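PDB 6U75: E3 SUMO-protein ligase SIZ2 from Saccharomyces cerevisiae, which acts as an E3 ligase that promotes attachment of SUMO to target proteins and is thought to take part in chromosome maintenance. Local coordinates for residues I11-D16 with S133-E138. Numbering follows the deposited sequence.
Sequences IVQIPD and SCFIVE
Ile-136 packs against Val-12 and Ile-14 on one face of an antiparallel strand pair. Val-12 lies alongside Ile-136 and points the same way, with its CG1 3.8 Å from Ile-136 CB. Ile-14 comes in at a slant, and its CD1 lies 4.0 Å from Ile-136 CG1.

Gln-13 and Phe-135 meet on the other face. Gln-13 is extended, with CG anti to the backbone N (chi1 -176°), and this carries its chain over the ring. CG sits 4.0 Å from the centroid of the Phe-135 ring in a CH-pi contact, displaced toward the rim. The Gln-13 amide plane is tilted 26° from the ring.

Ile-11 and Val-12 both face Ile-136, forming a classic beta bulge. Ile-11 N donates to Ile-136 O (2.9 Å), and Ile-136 N donates to Val-12 O (2.9 Å). Past the bulge, Ile-14 N donates to Cys-134 O (3.0 Å). At this end a water accepts from Gln-13 NE2 and Cys-134 N, both long at 3.3 Å.

The pair belongs to the PINIT domain, away from the zinc site. Strand 50-58 pairs with the other edge of strand 130-139. Leu-43 and Asn-40 of helix 38-46 cover the Val-12, Ile-14 and Ile-136 face.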
loop_
_atom_site.group_PDB
_atom_site.type_symbol
_atom_site.label_atom_id
_atom_site.label_comp_id
_atom_site.label_asym_id
_atom_site.label_seq_id
_atom_site.Cartn_x
_atom_site.Cartn_y
_atom_site.Cartn_z
ATOM N N ILE A 11 10.480 -2.674 13.493
ATOM C CA ILE A 11 11.303 -2.229 14.602
ATOM C C ILE A 11 11.966 -3.407 15.303
ATOM O O ILE A 11 13.145 -3.342 15.654
ATOM C CB ILE A 11 10.456 -1.406 15.599
ATOM C CG1 ILE A 11 9.825 -0.196 14.904
ATOM C CG2 ILE A 11 11.296 -0.974 16.793
ATOM C CD1 ILE A 11 10.828 0.778 14.316
ATOM N N VAL A 12 11.222 -4.491 15.504
ATOM C CA VAL A 12 11.757 -5.699 16.118
ATOM C C VAL A 12 10.799 -6.841 15.820
ATOM O O VAL A 12 9.578 -6.666 15.826
ATOM C CB VAL A 12 11.964 -5.513 17.640
ATOM C CG1 VAL A 12 10.688 -5.000 18.293
ATOM C CG2 VAL A 12 12.407 -6.820 18.278
ATOM N N GLN A 13 11.365 -8.013 15.551
ATOM C CA GLN A 13 10.571 -9.219 15.393
ATOM C C GLN A 13 10.245 -9.802 16.759
ATOM O O GLN A 13 11.088 -9.813 17.661
ATOM C CB GLN A 13 11.324 -10.247 14.550
ATOM C CG GLN A 13 10.526 -11.504 14.247
ATOM C CD GLN A 13 11.273 -12.459 13.338
ATOM O OE1 GLN A 13 12.364 -12.153 12.858
ATOM N NE2 GLN A 13 10.687 -13.625 13.099
ATOM N N ILE A 14 9.019 -10.283 16.912
ATOM C CA ILE A 14 8.608 -10.902 18.174
ATOM C C ILE A 14 9.097 -12.349 18.190
ATOM O O ILE A 14 8.792 -13.105 17.254
ATOM C CB ILE A 14 7.093 -10.833 18.340
ATOM C CG1 ILE A 14 6.641 -9.385 18.557
ATOM C CG2 ILE A 14 6.644 -11.708 19.502
ATOM C CD1 ILE A 14 7.080 -8.778 19.880
ATOM N N PRO A 15 9.842 -12.770 19.209
ATOM C CA PRO A 15 10.314 -14.155 19.249
ATOM C C PRO A 15 9.206 -15.118 19.641
ATOM O O PRO A 15 8.263 -14.770 20.353
ATOM C CB PRO A 15 11.417 -14.117 20.314
ATOM C CG PRO A 15 10.991 -13.034 21.236
ATOM C CD PRO A 15 10.297 -12.003 20.384
ATOM N N ASP A 16 9.337 -16.351 19.156
ATOM C CA ASP A 16 8.387 -17.422 19.442
ATOM C C ASP A 16 6.992 -17.112 18.914
ATOM O O ASP A 16 6.003 -17.671 19.399
ATOM C CB ASP A 16 8.322 -17.713 20.945
ATOM C CG ASP A 16 9.692 -17.941 21.555
ATOM O OD1 ASP A 16 10.599 -18.405 20.832
ATOM O OD2 ASP A 16 9.862 -17.655 22.759
ATOM N N SER A 133 4.304 -14.623 10.841
ATOM C CA SER A 133 5.262 -13.886 11.650
ATOM C C SER A 133 4.544 -12.754 12.372
ATOM O O SER A 133 3.421 -12.387 12.027
ATOM C CB SER A 133 6.404 -13.314 10.798
ATOM O OG SER A 133 6.943 -14.301 9.936
ATOM N N CYS A 134 5.212 -12.195 13.377
ATOM C CA CYS A 134 4.690 -11.049 14.109
ATOM C C CYS A 134 5.816 -10.055 14.326
ATOM O O CYS A 134 6.916 -10.441 14.735
ATOM C CB CYS A 134 4.088 -11.466 15.454
ATOM S SG CYS A 134 2.696 -12.602 15.322
ATOM N N PHE A 135 5.542 -8.783 14.054
ATOM C CA PHE A 135 6.551 -7.742 14.184
ATOM C C PHE A 135 5.954 -6.526 14.867
ATOM O O PHE A 135 4.796 -6.177 14.629
ATOM C CB PHE A 135 7.108 -7.308 12.820
ATOM C CG PHE A 135 7.953 -8.347 12.142
ATOM C CD1 PHE A 135 7.368 -9.419 11.493
ATOM C CD2 PHE A 135 9.333 -8.237 12.136
ATOM C CE1 PHE A 135 8.144 -10.370 10.861
ATOM C CE2 PHE A 135 10.114 -9.184 11.507
ATOM C CZ PHE A 135 9.520 -10.251 10.869
ATOM N N ILE A 136 6.748 -5.874 15.698
ATOM C CA ILE A 136 6.454 -4.500 16.074
ATOM C C ILE A 136 6.900 -3.606 14.927
ATOM O O ILE A 136 7.981 -3.796 14.356
ATOM C CB ILE A 136 7.142 -4.130 17.399
ATOM C CG1 ILE A 136 6.660 -5.074 18.503
ATOM C CG2 ILE A 136 6.854 -2.676 17.766
ATOM C CD1 ILE A 136 7.049 -4.656 19.902
ATOM N N VAL A 137 6.057 -2.648 14.559
ATOM C CA VAL A 137 6.295 -1.829 13.380
ATOM C C VAL A 137 5.876 -0.398 13.670
ATOM O O VAL A 137 4.943 -0.143 14.437
ATOM C CB VAL A 137 5.536 -2.361 12.143
ATOM C CG1 VAL A 137 5.903 -3.812 11.869
ATOM C CG2 VAL A 137 4.033 -2.215 12.338
ATOM N N GLU A 138 6.577 0.538 13.042
ATOM C CA GLU A 138 6.160 1.932 13.013
ATOM C C GLU A 138 5.296 2.136 11.777
ATOM O O GLU A 138 5.727 1.831 10.659
ATOM C CB GLU A 138 7.367 2.868 12.991
ATOM C CG GLU A 138 7.008 4.337 13.153
ATOM C CD GLU A 138 8.222 5.242 13.113
ATOM O OE1 GLU A 138 8.189 6.247 12.372
ATOM O OE2 GLU A 138 9.210 4.945 13.816
HETATM O O HOH W 1 7.832 -13.603 14.709
#